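Local coordinates for protein aspartate aminotransferase, mitochondrial (Trypanosoma brucei brucei, PDB 4W5K) that probably transfers the amino group of L-aspartate to 2-oxoglutarate as a homodimeric, pyridoxal-phosphate-dependent aminotransferase, at residues Glu73-Leu78 with Gln241-Asn246; Thr66-Phe71 with Ser94-Gly99; Leu155-Met160 with His189-Gln194; Ser146-Ala151 with Thr183-Thr188. The protein carries 1 engineered substitution. All coordinates share one frame; numbering follows the deposited sequence.

Contact 1 of 4, residues Glu73-Leu78 with Gln241-Asn246; sequences EEAQKL and QSFSAN. Engineered in segment 241-246: Ala245 (natural residue Lys). With PLP (pyridoxal-5'-phosphate), chain C.
Ala75 and Gln241 bring helix 73-78 and segment 241-246 to their nearest backbone approach, with their CA atoms 8.2 Å apart, so side chains bridge the gap. Segment 241-246 starts as the end of strand 238-242 and then turns, its last three residues taking helical backbone angles. The ring of Phe243 points its far edge at the helix: CE1 of Phe243 meets CD2 of Leu78 at 3.7 Å in the ring plane, and CZ of Phe243 meets CB of Ala75 at 3.8 Å. Leu78 and Phe243 approach from opposite directions. Leu78 holds CG anti to its backbone N (chi1 173°), which sets CG on the side of the ring, so that CD2 can reach it. Beside them the extended side chain of Gln241 runs up to Ala75. On the far side of segment 241-246, Ser242 OG donates to O3P of pyridoxal phosphate over 2.6 Å and accepts from Ser244 N at 3.1 Å, an ST turn that holds the hydroxyl facing the phosphate. Ser244 OG lies 2.9 Å from the same O3P. Ala245 is engineered in place of the natural lysine. With Gly100, Thr101, Arg253 and Tyr62 of the second subunit, the two serines belong to the phosphate-binding cup of a fold-type I PLP enzyme.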
# COMPACT_ATOMS: atom_id res chain seq x y z
N GLU A 73 -10.65 -14.89 2.44
CA GLU A 73 -11.72 -15.87 2.33
C GLU A 73 -13.11 -15.21 2.25
O GLU A 73 -13.93 -15.58 1.39
CB GLU A 73 -11.67 -16.82 3.52
CG GLU A 73 -12.70 -17.92 3.50
CD GLU A 73 -12.45 -18.95 4.59
OE1 GLU A 73 -13.40 -19.65 4.98
OE2 GLU A 73 -11.29 -19.05 5.04
N GLU A 74 -13.36 -14.23 3.12
CA GLU A 74 -14.65 -13.53 3.10
C GLU A 74 -14.81 -12.68 1.83
O GLU A 74 -15.91 -12.59 1.28
CB GLU A 74 -14.82 -12.64 4.34
CG GLU A 74 -14.96 -13.40 5.67
CD GLU A 74 -16.01 -14.50 5.63
OE1 GLU A 74 -17.19 -14.21 5.31
OE2 GLU A 74 -15.66 -15.66 5.95
N ALA A 75 -13.73 -12.05 1.37
CA ALA A 75 -13.78 -11.28 0.12
C ALA A 75 -14.16 -12.18 -1.06
O ALA A 75 -15.02 -11.81 -1.87
CB ALA A 75 -12.45 -10.61 -0.15
N GLN A 76 -13.53 -13.35 -1.14
CA GLN A 76 -13.91 -14.33 -2.16
C GLN A 76 -15.39 -14.68 -2.12
O GLN A 76 -16.07 -14.70 -3.16
CB GLN A 76 -13.12 -15.63 -1.98
CG GLN A 76 -11.65 -15.51 -2.25
CD GLN A 76 -10.94 -16.82 -1.95
OE1 GLN A 76 -11.24 -17.48 -0.95
NE2 GLN A 76 -10.07 -17.25 -2.85
N LYS A 77 -15.88 -15.01 -0.93
CA LYS A 77 -17.27 -15.45 -0.78
C LYS A 77 -18.26 -14.33 -1.12
O LYS A 77 -19.34 -14.59 -1.69
CB LYS A 77 -17.52 -15.98 0.63
CG LYS A 77 -16.83 -17.32 0.90
CD LYS A 77 -17.25 -17.95 2.22
CE LYS A 77 -16.90 -17.07 3.40
NZ LYS A 77 -17.09 -17.78 4.71
N LEU A 78 -17.90 -13.10 -0.78
CA LEU A 78 -18.76 -11.94 -1.07
C LEU A 78 -18.79 -11.69 -2.58
O LEU A 78 -19.85 -11.40 -3.15
CB LEU A 78 -18.28 -10.68 -0.32
CG LEU A 78 -19.02 -9.38 -0.69
CD1 LEU A 78 -20.48 -9.44 -0.25
CD2 LEU A 78 -18.31 -8.18 -0.08
N GLN A 241 -11.43 -6.05 -6.68
CA GLN A 241 -12.55 -5.79 -5.79
C GLN A 241 -12.19 -4.71 -4.76
O GLN A 241 -11.26 -4.88 -3.97
CB GLN A 241 -12.96 -7.12 -5.11
CG GLN A 241 -14.01 -7.02 -4.03
CD GLN A 241 -14.31 -8.37 -3.41
OE1 GLN A 241 -13.41 -9.21 -3.28
NE2 GLN A 241 -15.55 -8.58 -2.97
N SER A 242 -12.94 -3.61 -4.76
CA SER A 242 -12.71 -2.51 -3.81
C SER A 242 -13.69 -2.51 -2.64
O SER A 242 -14.89 -2.69 -2.83
CB SER A 242 -12.80 -1.16 -4.54
OG SER A 242 -12.72 -0.08 -3.61
N PHE A 243 -13.16 -2.27 -1.44
CA PHE A 243 -14.01 -2.07 -0.27
C PHE A 243 -14.09 -0.62 0.15
O PHE A 243 -14.65 -0.30 1.21
CB PHE A 243 -13.51 -2.98 0.87
CG PHE A 243 -13.66 -4.43 0.54
CD1 PHE A 243 -14.93 -4.98 0.38
CD2 PHE A 243 -12.56 -5.23 0.29
CE1 PHE A 243 -15.08 -6.32 0.02
CE2 PHE A 243 -12.71 -6.58 -0.05
CZ PHE A 243 -13.97 -7.12 -0.18
N SER A 244 -13.60 0.27 -0.70
CA SER A 244 -13.56 1.69 -0.36
C SER A 244 -14.94 2.30 -0.26
O SER A 244 -15.29 2.89 0.76
CB SER A 244 -12.73 2.46 -1.39
OG SER A 244 -11.36 2.07 -1.31
N ALA A 245 -15.75 2.17 -1.31
CA ALA A 245 -17.07 2.79 -1.24
C ALA A 245 -18.07 1.96 -0.42
O ALA A 245 -18.87 2.52 0.36
CB ALA A 245 -17.61 3.03 -2.64
N ASN A 246 -18.10 0.64 -0.61
CA ASN A 246 -19.19 -0.12 -0.00
C ASN A 246 -19.03 -0.33 1.50
O ASN A 246 -20.01 -0.63 2.20
CB ASN A 246 -19.45 -1.47 -0.74
CG ASN A 246 -18.27 -2.41 -0.77
OD1 ASN A 246 -17.24 -2.16 -0.17
ND2 ASN A 246 -18.44 -3.52 -1.50
N1 PLP C . -11.91 1.51 -10.19
C2 PLP C . -12.99 2.36 -10.26
C2A PLP C . -13.94 2.18 -11.40
C3 PLP C . -13.18 3.34 -9.30
O3 PLP C . -14.24 4.21 -9.36
C4 PLP C . -12.28 3.47 -8.25
C4A PLP C . -12.64 4.39 -7.11
O4A PLP C . -12.51 5.61 -7.27
C5 PLP C . -11.19 2.62 -8.17
C6 PLP C . -11.01 1.62 -9.14
C5A PLP C . -10.17 2.75 -7.05
O4P PLP C . -10.67 2.24 -5.85
P PLP C . -9.80 2.12 -4.57
O1P PLP C . -9.92 3.36 -3.73
O2P PLP C . -8.36 1.89 -4.95
O3P PLP C . -10.36 0.93 -3.83

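Contact 2 of 4, residues Thr66-Phe71 with Ser94-Gly99; sequences TGIASF and SCQTLG. With PLP (pyridoxal-5'-phosphate), chain C.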
# COMPACT_ATOMS: atom_id res chain seq x y z
N THR A 66 0.09 -12.04 1.38
CA THR A 66 -1.16 -12.11 0.59
C THR A 66 -2.39 -11.65 1.36
O THR A 66 -3.51 -11.68 0.84
CB THR A 66 -1.36 -13.55 0.08
OG1 THR A 66 -1.04 -14.45 1.15
CG2 THR A 66 -0.37 -13.83 -1.05
N GLY A 67 -2.18 -11.18 2.58
CA GLY A 67 -3.24 -10.55 3.36
C GLY A 67 -3.71 -11.40 4.51
O GLY A 67 -3.32 -12.57 4.65
N ILE A 68 -4.53 -10.80 5.37
CA ILE A 68 -5.18 -11.55 6.43
C ILE A 68 -6.05 -12.64 5.81
O ILE A 68 -6.97 -12.35 5.02
CB ILE A 68 -6.04 -10.63 7.34
CG1 ILE A 68 -5.15 -9.55 7.98
CG2 ILE A 68 -6.77 -11.46 8.38
CD1 ILE A 68 -5.88 -8.70 8.99
N ALA A 69 -5.79 -13.90 6.17
CA ALA A 69 -6.41 -15.04 5.49
C ALA A 69 -7.93 -15.05 5.59
O ALA A 69 -8.62 -15.35 4.61
CB ALA A 69 -5.86 -16.34 6.05
N SER A 70 -8.46 -14.71 6.76
CA SER A 70 -9.92 -14.70 6.93
C SER A 70 -10.56 -13.61 6.08
O SER A 70 -11.66 -13.79 5.54
CB SER A 70 -10.32 -14.53 8.39
OG SER A 70 -9.89 -13.28 8.91
N PHE A 71 -9.89 -12.47 5.97
CA PHE A 71 -10.38 -11.39 5.10
C PHE A 71 -10.44 -11.87 3.65
O PHE A 71 -11.43 -11.64 2.94
CB PHE A 71 -9.47 -10.15 5.20
CG PHE A 71 -9.66 -9.17 4.08
CD1 PHE A 71 -10.74 -8.28 4.09
CD2 PHE A 71 -8.78 -9.15 3.00
CE1 PHE A 71 -10.91 -7.36 3.04
CE2 PHE A 71 -8.94 -8.25 1.96
CZ PHE A 71 -10.03 -7.36 1.96
N SER A 94 -6.26 -15.77 -4.90
CA SER A 94 -6.72 -14.51 -4.34
C SER A 94 -5.75 -13.92 -3.34
O SER A 94 -5.00 -14.66 -2.69
CB SER A 94 -8.08 -14.67 -3.64
OG SER A 94 -9.09 -15.15 -4.53
N CYS A 95 -5.81 -12.60 -3.20
CA CYS A 95 -5.04 -11.90 -2.17
C CYS A 95 -5.66 -10.55 -1.81
O CYS A 95 -6.47 -9.98 -2.54
CB CYS A 95 -3.58 -11.69 -2.63
SG CYS A 95 -3.35 -10.51 -4.01
N GLN A 96 -5.26 -10.06 -0.65
CA GLN A 96 -5.58 -8.71 -0.23
C GLN A 96 -4.74 -7.72 -1.03
O GLN A 96 -3.59 -8.02 -1.38
CB GLN A 96 -5.31 -8.57 1.28
CG GLN A 96 -5.48 -7.16 1.85
CD GLN A 96 -5.30 -7.12 3.37
OE1 GLN A 96 -5.30 -8.15 4.03
NE2 GLN A 96 -5.21 -5.93 3.92
N THR A 97 -5.30 -6.55 -1.32
CA THR A 97 -4.60 -5.53 -2.10
C THR A 97 -4.85 -4.14 -1.55
O THR A 97 -5.74 -3.94 -0.71
CB THR A 97 -5.04 -5.55 -3.57
OG1 THR A 97 -6.47 -5.36 -3.59
CG2 THR A 97 -4.69 -6.90 -4.25
N LEU A 98 -4.10 -3.16 -2.05
CA LEU A 98 -4.28 -1.77 -1.64
C LEU A 98 -5.46 -1.16 -2.38
O LEU A 98 -5.27 -0.44 -3.38
CB LEU A 98 -3.00 -0.99 -1.92
CG LEU A 98 -1.80 -1.53 -1.14
CD1 LEU A 98 -0.50 -0.88 -1.59
CD2 LEU A 98 -2.06 -1.22 0.32
N GLY A 99 -6.66 -1.43 -1.87
CA GLY A 99 -7.89 -1.06 -2.55
C GLY A 99 -8.06 -1.73 -3.90
O GLY A 99 -7.31 -2.63 -4.29
N1 PLP C . -11.91 1.51 -10.19
C2 PLP C . -12.99 2.36 -10.26
C2A PLP C . -13.94 2.18 -11.40
C3 PLP C . -13.18 3.34 -9.30
O3 PLP C . -14.24 4.21 -9.36
C4 PLP C . -12.28 3.47 -8.25
C4A PLP C . -12.64 4.39 -7.11
O4A PLP C . -12.51 5.61 -7.27
C5 PLP C . -11.19 2.62 -8.17
C6 PLP C . -11.01 1.62 -9.14
C5A PLP C . -10.17 2.75 -7.05
O4P PLP C . -10.67 2.24 -5.85
P PLP C . -9.80 2.12 -4.57
O1P PLP C . -9.92 3.36 -3.73
O2P PLP C . -8.36 1.89 -4.95
O3P PLP C . -10.36 0.93 -3.83
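This buried contact joins the turn leading into helix 69-80 to strand 92-97, an outermost strand, within this chain, of the large mixed sheet, through one backbone bond and one long side chain. Gln96 N donates to Thr66 O over 2.8 Å, nearly straight at 170°, though the donor stands above the carbonyl plane. Gln96 then reaches along the turn with its chain fully extended (chi1 175°), and its OE1 accepts from Ile68 N at 3.1 Å, nearly along the C=O axis but somewhat bent at the N-H end. A backbone N-H at the N-cap position is thus bound by a side chain of the strand. Gly67, having no side chain, packs directly on the glutamine, its CA 3.2 Å from Gln96 OE1. The ring of Phe71 crosses the glutamine at about a right angle, CE2 of Phe71 touching CG of Gln96 at 3.6 Å, with ring and amide planes 61° apart. Beyond the strand, Gly99 CA comes within 3.4 Å of O3P of pyridoxal phosphate. Helix 287-297 packs against Ile68, Phe71 and Gln96, helix 264-282 against Thr66 and Cys95, while Cys95 and Thr97 pair through their backbones with strand 255-260.

Contact 3 of 4, residues Leu155-Met160 with His189-Gln194; sequences LNLAGM and HDDWRQ. Unlike the reference sequence in segment 155-160: Leu155 (reference Phe). With MLT (D-malate), chain D.
O1 of D-malate is gripped by two side chains of helix 189-201: Arg193 NH2, in one of its two deposited conformers, donates to it at 165° over 2.5 Å, unusually short and to be read with caution, and His189 ND1 over 3.2 Å on a more bent path. ND1 of His189 also pairs with the malate O3 at 2.6 Å, in the plane of the ring at its edge. The guanidinium is steered by Asp190, whose OD1 accepts from Arg193 NH1 at 2.7 Å in a salt bridge. Another side of this helix turns to segment 155-160, packing the starts of two helices of the large domain together. Thr188 and Asp191 form the capping box of helix 189-201: Thr188 OG1 accepts from Asp191 N and Asp191 OD2 from Thr188 N, which holds the carboxylate the leucines lie against. Leu157 holds CG anti to its backbone N (chi1 -176°) and lays CD2 against Asp191 OD1 at 3.5 Å, while the same methyl meets Gln194 OE1 across a right-angle crossing. Leu155 comes at Asp191 from the opposite direction, its CD2 3.6 Å from OD2. Met160, fully extended, brings CE to CZ3 of Trp192 at 4.2 Å. Asn156 OD1 N-caps helix 157-166 through Gly159 N.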
# COMPACT_ATOMS: atom_id res chain seq x y z
N LEU A 155 -25.81 3.80 -23.24
CA LEU A 155 -24.96 2.73 -23.76
C LEU A 155 -25.01 2.57 -25.28
O LEU A 155 -26.07 2.72 -25.90
CB LEU A 155 -25.37 1.40 -23.11
CG LEU A 155 -24.54 0.16 -23.40
CD1 LEU A 155 -23.14 0.31 -22.78
CD2 LEU A 155 -25.25 -1.09 -22.87
N ASN A 156 -23.86 2.25 -25.87
CA ASN A 156 -23.82 1.85 -27.27
C ASN A 156 -23.48 0.35 -27.31
O ASN A 156 -22.33 -0.04 -27.56
CB ASN A 156 -22.80 2.69 -28.08
CG ASN A 156 -22.61 2.19 -29.51
OD1 ASN A 156 -23.38 1.37 -30.01
ND2 ASN A 156 -21.56 2.69 -30.17
N LEU A 157 -24.49 -0.48 -27.06
CA LEU A 157 -24.28 -1.92 -26.99
C LEU A 157 -23.83 -2.53 -28.34
O LEU A 157 -22.91 -3.33 -28.35
CB LEU A 157 -25.53 -2.66 -26.52
CG LEU A 157 -25.34 -4.18 -26.34
CD1 LEU A 157 -24.28 -4.49 -25.28
CD2 LEU A 157 -26.63 -4.89 -25.99
N ALA A 158 -24.49 -2.18 -29.44
CA ALA A 158 -24.11 -2.74 -30.75
C ALA A 158 -22.63 -2.46 -31.02
O ALA A 158 -21.89 -3.33 -31.50
CB ALA A 158 -24.98 -2.16 -31.85
N GLY A 159 -22.19 -1.25 -30.66
CA GLY A 159 -20.81 -0.85 -30.86
C GLY A 159 -19.86 -1.64 -29.98
O GLY A 159 -18.81 -2.10 -30.43
N MET A 160 -20.22 -1.79 -28.71
CA MET A 160 -19.45 -2.60 -27.78
C MET A 160 -19.27 -4.03 -28.29
O MET A 160 -18.15 -4.55 -28.35
CB MET A 160 -20.12 -2.63 -26.42
CG MET A 160 -19.33 -3.43 -25.39
SD MET A 160 -20.13 -3.22 -23.78
CE MET A 160 -19.01 -4.14 -22.73
N HIS A 189 -28.53 -6.81 -17.21
CA HIS A 189 -28.09 -8.20 -17.21
C HIS A 189 -28.31 -8.88 -18.57
O HIS A 189 -27.47 -9.68 -18.97
CB HIS A 189 -28.76 -9.00 -16.09
CG HIS A 189 -28.25 -8.63 -14.73
ND1 HIS A 189 -28.57 -9.33 -13.58
CD2 HIS A 189 -27.45 -7.62 -14.34
CE1 HIS A 189 -27.96 -8.78 -12.55
NE2 HIS A 189 -27.26 -7.74 -12.98
N ASP A 190 -29.42 -8.57 -19.25
CA ASP A 190 -29.63 -9.00 -20.65
C ASP A 190 -28.44 -8.60 -21.52
O ASP A 190 -27.95 -9.39 -22.33
CB ASP A 190 -30.90 -8.40 -21.27
CG ASP A 190 -32.19 -9.12 -20.88
OD1 ASP A 190 -32.13 -10.20 -20.25
OD2 ASP A 190 -33.29 -8.58 -21.22
N ASP A 191 -28.02 -7.34 -21.41
CA ASP A 191 -26.91 -6.84 -22.24
C ASP A 191 -25.63 -7.58 -21.91
O ASP A 191 -24.86 -7.96 -22.81
CB ASP A 191 -26.67 -5.34 -22.06
CG ASP A 191 -27.89 -4.47 -22.39
OD1 ASP A 191 -28.78 -4.87 -23.18
OD2 ASP A 191 -27.90 -3.34 -21.84
N TRP A 192 -25.38 -7.76 -20.62
CA TRP A 192 -24.16 -8.45 -20.19
C TRP A 192 -24.15 -9.89 -20.69
O TRP A 192 -23.08 -10.44 -21.02
CB TRP A 192 -24.03 -8.43 -18.68
CG TRP A 192 -23.50 -7.15 -18.11
CD1 TRP A 192 -24.13 -6.35 -17.19
CD2 TRP A 192 -22.22 -6.54 -18.35
NE1 TRP A 192 -23.33 -5.29 -16.86
CE2 TRP A 192 -22.16 -5.38 -17.55
CE3 TRP A 192 -21.12 -6.87 -19.16
CZ2 TRP A 192 -21.03 -4.53 -17.53
CZ3 TRP A 192 -20.00 -6.03 -19.15
CH2 TRP A 192 -19.97 -4.88 -18.33
N ARG A 193 -25.32 -10.53 -20.78
CA ARG A 193 -25.35 -11.89 -21.29
C ARG A 193 -24.84 -11.91 -22.72
O ARG A 193 -24.08 -12.81 -23.10
CB ARG A 193 -26.77 -12.48 -21.19
CG ARG A 193 -27.04 -13.07 -19.80
CD ARG A 193 -28.40 -13.72 -19.70
NE ARG A 193 -29.46 -12.74 -19.47
CZ ARG A 193 -29.88 -12.34 -18.28
NH1 ARG A 193 -30.86 -11.43 -18.18
NH2 ARG A 193 -29.34 -12.85 -17.17
N GLN A 194 -25.20 -10.90 -23.51
CA GLN A 194 -24.66 -10.84 -24.88
C GLN A 194 -23.15 -10.59 -24.89
O GLN A 194 -22.43 -11.21 -25.70
CB GLN A 194 -25.34 -9.75 -25.71
CG GLN A 194 -26.83 -9.95 -25.87
CD GLN A 194 -27.38 -9.06 -26.96
OE1 GLN A 194 -28.08 -8.09 -26.69
NE2 GLN A 194 -27.06 -9.39 -28.21
C1 MLT D . -29.80 -13.03 -13.93
O1 MLT D . -29.75 -12.11 -14.78
O2 MLT D . -29.83 -14.24 -14.29
C2 MLT D . -29.82 -12.68 -12.45
O3 MLT D . -29.71 -11.29 -12.41

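Contact 4 of 4, residues Ser146-Ala151 with Thr183-Thr188; sequences SYYDPA and TGVDPT
Tyr147 OH donates to Val185 O over 2.5 Å, a short bond that ties the end of strand 141-149 to the loop before helix 189-201. The hydroxyl comes in tilted 27° from the carbonyl plane, and the oxygen lies at the edge of the phenol ring. CD of Pro187 sits 3.3 Å from the same OH, while the proline ring and the tyrosine side chain cross at about a right angle. Tyr148 differs: Val185 CG2 meets CD1 of Tyr148 at 4.0 Å, at the edge and in plane, and Thr183 CG2 comes to 3.8 Å from the same CD1 as the two side chains slide past each other. Both tyrosines place CG anti to their backbone N (chi1 -175° and 179°), and both reach segment 183-188 with their ring ends. In the next shell, Thr183 OG1 accepts from Val185 N at 2.9 Å, an ST turn that shapes the loop around Gly184; the same oxygen is hydrogen-bonded to His180. Asp186 turns its carboxylate back to the backbone N-H groups of Ala179 and His180. Tyr349 meets the Tyr148 ring edge-to-face, and Leu155 packs on Tyr147, Val185 and Pro187. The arrangement joins the end of strand 141-149, beside strand 154-155 of the mixed sheet, to the strand-to-helix connection that also carries Asn181, a cofactor-binding residue of this PLP-dependent aminotransferase fold.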
# COMPACT_ATOMS: atom_id res chain seq x y z
N SER A 146 -16.05 0.74 -28.15
CA SER A 146 -17.26 1.55 -28.12
C SER A 146 -18.08 1.21 -26.89
O SER A 146 -18.26 0.03 -26.55
CB SER A 146 -18.08 1.34 -29.39
OG SER A 146 -17.34 1.71 -30.54
N TYR A 147 -18.58 2.23 -26.21
CA TYR A 147 -19.31 2.01 -24.96
C TYR A 147 -20.28 3.13 -24.70
O TYR A 147 -21.50 2.91 -24.65
CB TYR A 147 -18.34 1.86 -23.76
CG TYR A 147 -19.05 1.51 -22.48
CD1 TYR A 147 -19.44 0.21 -22.22
CD2 TYR A 147 -19.34 2.49 -21.53
CE1 TYR A 147 -20.10 -0.12 -21.05
CE2 TYR A 147 -20.02 2.18 -20.34
CZ TYR A 147 -20.40 0.86 -20.12
OH TYR A 147 -21.04 0.50 -18.96
N TYR A 148 -19.76 4.34 -24.54
CA TYR A 148 -20.63 5.49 -24.22
C TYR A 148 -21.16 6.20 -25.46
O TYR A 148 -20.42 6.48 -26.41
CB TYR A 148 -19.87 6.48 -23.33
CG TYR A 148 -20.66 7.71 -22.94
CD1 TYR A 148 -21.66 7.65 -21.98
CD2 TYR A 148 -20.39 8.95 -23.52
CE1 TYR A 148 -22.37 8.79 -21.61
CE2 TYR A 148 -21.07 10.07 -23.16
CZ TYR A 148 -22.08 9.99 -22.20
OH TYR A 148 -22.80 11.12 -21.83
N ASP A 149 -22.46 6.49 -25.44
CA ASP A 149 -23.15 7.20 -26.53
C ASP A 149 -23.44 8.62 -26.07
O ASP A 149 -24.33 8.83 -25.25
CB ASP A 149 -24.43 6.45 -26.90
CG ASP A 149 -25.16 7.05 -28.10
OD1 ASP A 149 -24.95 8.23 -28.43
OD2 ASP A 149 -25.96 6.30 -28.72
N PRO A 150 -22.70 9.61 -26.59
CA PRO A 150 -22.87 10.97 -26.08
C PRO A 150 -24.22 11.60 -26.50
O PRO A 150 -24.69 12.52 -25.82
CB PRO A 150 -21.70 11.75 -26.71
CG PRO A 150 -20.77 10.69 -27.30
CD PRO A 150 -21.68 9.54 -27.65
N ALA A 151 -24.84 11.09 -27.55
CA ALA A 151 -26.14 11.63 -28.00
C ALA A 151 -27.23 11.28 -26.98
O ALA A 151 -28.15 12.07 -26.74
CB ALA A 151 -26.51 11.09 -29.38
N THR A 183 -19.34 7.64 -16.12
CA THR A 183 -20.60 8.00 -16.80
C THR A 183 -21.86 7.56 -16.05
O THR A 183 -22.92 8.17 -16.23
CB THR A 183 -20.68 7.40 -18.21
OG1 THR A 183 -20.91 5.99 -18.09
CG2 THR A 183 -19.38 7.65 -18.97
N GLY A 184 -21.74 6.54 -15.21
CA GLY A 184 -22.92 5.96 -14.58
C GLY A 184 -23.70 5.03 -15.52
O GLY A 184 -24.69 4.42 -15.12
N VAL A 185 -23.25 4.90 -16.77
CA VAL A 185 -23.98 4.08 -17.75
C VAL A 185 -23.63 2.60 -17.59
O VAL A 185 -22.46 2.22 -17.76
CB VAL A 185 -23.63 4.54 -19.18
CG1 VAL A 185 -24.19 3.55 -20.25
CG2 VAL A 185 -24.14 5.96 -19.38
N ASP A 186 -24.61 1.77 -17.23
CA ASP A 186 -24.41 0.32 -17.01
C ASP A 186 -25.24 -0.51 -17.99
O ASP A 186 -26.43 -0.26 -18.15
CB ASP A 186 -24.83 -0.14 -15.62
CG ASP A 186 -23.92 0.32 -14.52
OD1 ASP A 186 -22.81 0.80 -14.84
OD2 ASP A 186 -24.34 0.18 -13.34
N PRO A 187 -24.65 -1.54 -18.59
CA PRO A 187 -25.49 -2.51 -19.31
C PRO A 187 -26.42 -3.25 -18.35
O PRO A 187 -26.12 -3.35 -17.16
CB PRO A 187 -24.46 -3.48 -19.94
CG PRO A 187 -23.11 -2.75 -19.82
CD PRO A 187 -23.23 -1.95 -18.55
N THR A 188 -27.57 -3.69 -18.86
CA THR A 188 -28.49 -4.55 -18.10
C THR A 188 -27.93 -5.96 -18.03
O THR A 188 -26.96 -6.28 -18.74
CB THR A 188 -29.86 -4.62 -18.76
OG1 THR A 188 -29.73 -5.30 -20.02
CG2 THR A 188 -30.38 -3.21 -19.00

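How the contacts relate
The four contacts form two pairs. Contacts 1 and 2 share helix 69-80, have centres 10 Å apart and touch directly: Phe243 CE2 lies 3.4 Å from Phe71 CZ, and Gln76 NE2 is 2.9 Å from Ser94 OG, a probable hydrogen bond. Both also reach the phosphate of pyridoxal phosphate. Contacts 3 and 4, again with centres 10 Å apart, interlock along the chain; Asn156 N stands 2.7 Å from Tyr147 O, probably hydrogen-bonded. Contact 3 holds the malate, whereas contact 4 touches neither ligand: its Asp186 side chain is about 10 Å from pyridoxal phosphate and that of Pro187 about 11 Å from the malate. Contacts 1 and 4, centres 25 Å apart, reach the same mixed sheet.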